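Local structure of bifunctional dTDP-4-dehydrorhamnose 3,5-epimerase/dTDP-4-dehydrorhamnose reductase (Arabidopsis thaliana, 4QQR) at residues W23-I37 against L200-K212. The protein catalyses the 3,5-epimerisation of dTDP-4-keto-6-deoxy-glucose and the NADPH-dependent 4-reduction that follows, yielding dTDP-beta-L-rhamnose, and can also form UDP-beta-L-rhamnose. Numbering follows the deposited sequence.
Sequences WIGGLLGKLCEAQGI and LDELLPISIEMAK. With SO4 (sulfate ion), chain H.
The indole of W23 lies flat beneath a single methyl of L200: CD1 sits over the centre of the six-membered ring, 3.6 Å from its centroid and only 9° off the ring normal, a CH-pi contact. With CG anti to the backbone N (chi1 -170°), the indole swings away from its own helix axis to meet that leucine. The other L200 methyl, CD2, turns to I24 and lies 4.0 Å from its CD1, the two side chains set roughly perpendicular. One turn further on, L204 sets CD1 against CB of L27 at 3.8 Å and both methyls against CG2 of I24, while L31 lays its CD1 across CB of L204 and beside the ring of P205. This is a worked example of two helices covering one face of a Rossmann fold: helix 23-34 follows strand 14-18, first in the chain, helix 200-212 precedes strand 217-220, the last of the same parallel sheet along the chain, and their axes cross at -68°, 10.4 Å apart. Closer to the sheet, L28 and I208 run antiparallel alongside each other, CD2 to CD1 at 3.7 Å, both resting on F65, with L28 also on I17 and I208 on F15. W23 and I24 belong to the probable NADPH site. Replacing W23 by an alanine would probably open a gap beneath L200 CD1, leaving this methyl and the neighbouring L27 CD1 less tightly packed. At the other end of the contact, I37 CD1 packs on I208 CG2 at 3.9 Å, and K212 NZ gives a weak hydrogen bond to Q35 OE1 at 3.2 Å while forming a salt bridge within its own helix to E209. A water accepts from Q35 NE2 and donates to both P205 O and E209 OE2.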
loop_
_atom_site.group_PDB
_atom_site.type_symbol
_atom_site.label_atom_id
_atom_site.label_comp_id
_atom_site.label_asym_id
_atom_site.label_seq_id
_atom_site.Cartn_x
_atom_site.Cartn_y
_atom_site.Cartn_z
ATOM N N TRP A 23 11.236 -4.036 20.623
ATOM C CA TRP A 23 10.825 -4.860 21.753
ATOM C C TRP A 23 10.817 -6.351 21.392
ATOM O O TRP A 23 11.602 -7.132 21.930
ATOM C CB TRP A 23 9.463 -4.384 22.289
ATOM C CG TRP A 23 9.017 -5.003 23.613
ATOM C CD1 TRP A 23 9.775 -5.745 24.474
ATOM C CD2 TRP A 23 7.708 -4.929 24.201
ATOM N NE1 TRP A 23 9.025 -6.131 25.559
ATOM C CE2 TRP A 23 7.756 -5.644 25.417
ATOM C CE3 TRP A 23 6.508 -4.318 23.825
ATOM C CZ2 TRP A 23 6.645 -5.775 26.251
ATOM C CZ3 TRP A 23 5.406 -4.448 24.652
ATOM C CH2 TRP A 23 5.480 -5.177 25.850
ATOM N N ILE A 24 9.935 -6.743 20.477
ATOM C CA ILE A 24 9.837 -8.135 20.031
ATOM C C ILE A 24 11.146 -8.709 19.429
ATOM O O ILE A 24 11.560 -9.835 19.752
ATOM C CB ILE A 24 8.657 -8.282 19.048
ATOM C CG1 ILE A 24 7.342 -8.130 19.807
ATOM C CG2 ILE A 24 8.688 -9.632 18.312
ATOM C CD1 ILE A 24 6.116 -8.225 18.910
ATOM N N GLY A 25 11.787 -7.931 18.562
ATOM C CA GLY A 25 13.022 -8.352 17.920
ATOM C C GLY A 25 14.119 -8.655 18.921
ATOM O O GLY A 25 14.887 -9.614 18.756
ATOM N N GLY A 26 14.190 -7.826 19.964
ATOM C CA GLY A 26 15.081 -8.075 21.079
ATOM C C GLY A 26 14.707 -9.337 21.830
ATOM O O GLY A 26 15.583 -10.131 22.182
ATOM N N LEU A 27 13.412 -9.526 22.072
ATOM C CA LEU A 27 12.932 -10.695 22.811
ATOM C C LEU A 27 13.190 -11.982 22.052
ATOM O O LEU A 27 13.584 -12.992 22.645
ATOM C CB LEU A 27 11.445 -10.568 23.147
ATOM C CG LEU A 27 11.148 -9.454 24.158
ATOM C CD1 LEU A 27 9.656 -9.388 24.461
ATOM C CD2 LEU A 27 11.986 -9.626 25.444
ATOM N N LEU A 28 12.971 -11.925 20.739
ATOM C CA LEU A 28 13.219 -13.055 19.849
ATOM C C LEU A 28 14.635 -13.570 19.984
ATOM O O LEU A 28 14.836 -14.776 20.158
ATOM C CB LEU A 28 12.999 -12.652 18.399
ATOM C CG LEU A 28 11.559 -12.618 17.929
ATOM C CD1 LEU A 28 11.516 -12.429 16.392
ATOM C CD2 LEU A 28 10.884 -13.899 18.376
ATOM N N GLY A 29 15.601 -12.647 19.888
ATOM C CA GLY A 29 17.017 -12.970 19.938
ATOM C C GLY A 29 17.336 -13.750 21.195
ATOM O O GLY A 29 18.053 -14.765 21.164
ATOM N N LYS A 30 16.771 -13.281 22.304
ATOM C CA LYS A 30 16.959 -13.926 23.593
ATOM C C LYS A 30 16.357 -15.328 23.628
ATOM O O LYS A 30 16.907 -16.216 24.248
ATOM C CB LYS A 30 16.414 -13.041 24.721
ATOM C CG LYS A 30 17.070 -11.651 24.741
ATOM C CD LYS A 30 17.024 -11.005 26.135
ATOM C CE LYS A 30 17.958 -9.784 26.235
ATOM N NZ LYS A 30 17.453 -8.583 25.490
ATOM N N LEU A 31 15.250 -15.535 22.930
ATOM C CA LEU A 31 14.641 -16.861 22.887
ATOM C C LEU A 31 15.472 -17.870 22.099
ATOM O O LEU A 31 15.593 -19.035 22.483
ATOM C CB LEU A 31 13.235 -16.765 22.317
ATOM C CG LEU A 31 12.211 -16.339 23.360
ATOM C CD1 LEU A 31 10.969 -15.791 22.688
ATOM C CD2 LEU A 31 11.873 -17.527 24.231
ATOM N N CYS A 32 16.037 -17.409 20.990
ATOM C CA CYS A 32 16.931 -18.218 20.186
ATOM C C CYS A 32 18.160 -18.607 21.000
ATOM O O CYS A 32 18.654 -19.731 20.882
ATOM C CB CYS A 32 17.353 -17.459 18.927
ATOM S SG CYS A 32 16.057 -17.270 17.671
ATOM N N GLU A 33 18.661 -17.676 21.815
ATOM C CA GLU A 33 19.767 -17.999 22.718
ATOM C C GLU A 33 19.330 -19.114 23.650
ATOM O O GLU A 33 19.992 -20.145 23.750
ATOM C CB GLU A 33 20.221 -16.784 23.538
ATOM C CG GLU A 33 21.223 -15.892 22.830
ATOM C CD GLU A 33 21.206 -14.455 23.349
ATOM O OE1 GLU A 33 20.653 -14.208 24.452
ATOM O OE2 GLU A 33 21.741 -13.569 22.643
ATOM N N ALA A 34 18.191 -18.906 24.302
ATOM C CA ALA A 34 17.723 -19.814 25.338
ATOM C C ALA A 34 17.383 -21.190 24.785
ATOM O O ALA A 34 17.485 -22.186 25.509
ATOM C CB ALA A 34 16.538 -19.219 26.078
ATOM N N GLN A 35 16.993 -21.250 23.510
ATOM C CA GLN A 35 16.619 -22.530 22.886
ATOM C C GLN A 35 17.745 -23.146 22.058
ATOM O O GLN A 35 17.546 -24.178 21.414
ATOM C CB GLN A 35 15.411 -22.370 21.960
ATOM C CG GLN A 35 14.061 -22.244 22.624
ATOM C CD GLN A 35 12.933 -22.356 21.595
ATOM O OE1 GLN A 35 12.964 -23.224 20.718
ATOM N NE2 GLN A 35 11.948 -21.464 21.684
ATOM N N GLY A 36 18.906 -22.501 22.035
ATOM C CA GLY A 36 20.014 -22.997 21.241
ATOM C C GLY A 36 19.816 -22.900 19.731
ATOM O O GLY A 36 20.316 -23.742 18.982
ATOM N N ILE A 37 19.100 -21.876 19.274
ATOM C CA ILE A 37 18.938 -21.667 17.845
ATOM C C ILE A 37 19.891 -20.589 17.323
ATOM O O ILE A 37 19.941 -19.460 17.838
ATOM C CB ILE A 37 17.494 -21.256 17.475
ATOM C CG1 ILE A 37 16.481 -22.260 18.026
ATOM C CG2 ILE A 37 17.343 -21.084 15.951
ATOM C CD1 ILE A 37 15.047 -21.914 17.670
ATOM N N LEU A 200 3.213 -11.643 25.143
ATOM C CA LEU A 200 4.459 -11.946 24.419
ATOM C C LEU A 200 5.238 -13.136 24.986
ATOM O O LEU A 200 5.820 -13.905 24.237
ATOM C CB LEU A 200 5.377 -10.726 24.361
ATOM C CG LEU A 200 4.851 -9.497 23.627
ATOM C CD1 LEU A 200 5.862 -8.360 23.711
ATOM C CD2 LEU A 200 4.496 -9.838 22.172
ATOM N N ASP A 201 5.247 -13.278 26.308
ATOM C CA ASP A 201 5.981 -14.354 26.967
ATOM C C ASP A 201 5.476 -15.731 26.555
ATOM O O ASP A 201 6.268 -16.661 26.419
ATOM C CB ASP A 201 5.886 -14.210 28.489
ATOM C CG ASP A 201 6.658 -13.022 29.008
ATOM O OD1 ASP A 201 7.696 -13.243 29.664
ATOM O OD2 ASP A 201 6.234 -11.871 28.749
ATOM N N GLU A 202 4.161 -15.865 26.380
ATOM C CA GLU A 202 3.581 -17.108 25.870
ATOM C C GLU A 202 3.596 -17.189 24.334
ATOM O O GLU A 202 3.949 -18.223 23.767
ATOM C CB GLU A 202 2.155 -17.295 26.377
ATOM C CG GLU A 202 1.498 -18.552 25.837
ATOM C CD GLU A 202 0.049 -18.682 26.278
ATOM O OE1 GLU A 202 -0.512 -17.667 26.748
ATOM O OE2 GLU A 202 -0.528 -19.789 26.163
ATOM N N LEU A 203 3.225 -16.086 23.682
ATOM C CA LEU A 203 2.968 -16.082 22.246
ATOM C C LEU A 203 4.233 -16.023 21.376
ATOM O O LEU A 203 4.287 -16.632 20.297
ATOM C CB LEU A 203 2.014 -14.944 21.871
ATOM C CG LEU A 203 0.537 -15.299 21.664
ATOM C CD1 LEU A 203 0.423 -16.544 20.796
ATOM C CD2 LEU A 203 -0.150 -15.506 22.981
ATOM N N LEU A 204 5.254 -15.309 21.842
ATOM C CA LEU A 204 6.512 -15.257 21.100
ATOM C C LEU A 204 7.184 -16.618 20.911
ATOM O O LEU A 204 7.660 -16.922 19.825
ATOM C CB LEU A 204 7.484 -14.224 21.676
ATOM C CG LEU A 204 7.131 -12.789 21.290
ATOM C CD1 LEU A 204 8.264 -11.817 21.591
ATOM C CD2 LEU A 204 6.757 -12.741 19.820
ATOM N N PRO A 205 7.222 -17.444 21.958
ATOM C CA PRO A 205 7.707 -18.805 21.689
ATOM C C PRO A 205 6.924 -19.539 20.588
ATOM O O PRO A 205 7.539 -20.145 19.711
ATOM C CB PRO A 205 7.547 -19.494 23.046
ATOM C CG PRO A 205 7.760 -18.380 24.011
ATOM C CD PRO A 205 7.106 -17.181 23.404
ATOM N N ILE A 206 5.595 -19.464 20.639
ATOM C CA ILE A 206 4.715 -20.067 19.637
ATOM C C ILE A 206 5.042 -19.599 18.221
ATOM O O ILE A 206 5.004 -20.372 17.274
ATOM C CB ILE A 206 3.224 -19.761 19.969
ATOM C CG1 ILE A 206 2.743 -20.666 21.121
ATOM C CG2 ILE A 206 2.328 -19.874 18.717
ATOM C CD1 ILE A 206 1.487 -20.193 21.820
ATOM N N SER A 207 5.387 -18.326 18.079
ATOM C CA SER A 207 5.743 -17.815 16.763
ATOM C C SER A 207 7.014 -18.473 16.235
ATOM O O SER A 207 7.116 -18.722 15.033
ATOM C CB SER A 207 5.821 -16.278 16.733
ATOM O OG SER A 207 6.979 -15.791 17.367
ATOM N N ILE A 208 7.972 -18.771 17.114
ATOM C CA ILE A 208 9.142 -19.552 16.688
ATOM C C ILE A 208 8.672 -20.890 16.100
ATOM O O ILE A 208 9.211 -21.364 15.088
ATOM C CB ILE A 208 10.163 -19.849 17.839
ATOM C CG1 ILE A 208 10.649 -18.575 18.553
ATOM C CG2 ILE A 208 11.338 -20.639 17.320
ATOM C CD1 ILE A 208 11.124 -17.479 17.653
ATOM N N GLU A 209 7.656 -21.482 16.731
ATOM C CA GLU A 209 7.140 -22.800 16.339
ATOM C C GLU A 209 6.381 -22.764 15.015
ATOM O O GLU A 209 6.365 -23.756 14.277
ATOM C CB GLU A 209 6.245 -23.410 17.439
ATOM C CG GLU A 209 6.972 -23.631 18.762
ATOM C CD GLU A 209 8.152 -24.598 18.631
ATOM O OE1 GLU A 209 8.007 -25.592 17.864
ATOM O OE2 GLU A 209 9.212 -24.353 19.282
ATOM N N MET A 210 5.750 -21.621 14.731
ATOM C CA MET A 210 4.985 -21.435 13.492
ATOM C C MET A 210 5.928 -21.446 12.316
ATOM O O MET A 210 5.650 -22.083 11.302
ATOM C CB MET A 210 4.187 -20.135 13.531
ATOM C CG MET A 210 3.119 -20.127 14.626
ATOM S SD MET A 210 2.064 -18.666 14.603
ATOM C CE MET A 210 0.968 -19.060 13.247
ATOM N N ALA A 211 7.052 -20.745 12.479
ATOM C CA ALA A 211 8.172 -20.798 11.544
ATOM C C ALA A 211 8.641 -22.240 11.334
ATOM O O ALA A 211 8.729 -22.707 10.197
ATOM C CB ALA A 211 9.319 -19.936 12.037
ATOM N N LYS A 212 8.935 -22.943 12.425
ATOM C CA LYS A 212 9.363 -24.331 12.321
ATOM C C LYS A 212 8.368 -25.190 11.525
ATOM O O LYS A 212 8.773 -26.102 10.816
ATOM C CB LYS A 212 9.619 -24.925 13.705
ATOM C CG LYS A 212 10.915 -24.439 14.395
ATOM C CD LYS A 212 10.973 -24.920 15.847
ATOM C CE LYS A 212 12.372 -24.788 16.431
ATOM N NZ LYS A 212 12.398 -24.814 17.948
HETATM S S SO4 H . 9.430 -0.813 19.512
HETATM O O1 SO4 H . 7.992 -0.764 19.800
HETATM O O2 SO4 H . 9.605 -0.421 18.111
HETATM O O3 SO4 H . 9.926 -2.176 19.713
HETATM O O4 SO4 H . 10.195 0.084 20.392
HETATM O O HOH W 1 9.369 -22.011 20.630
#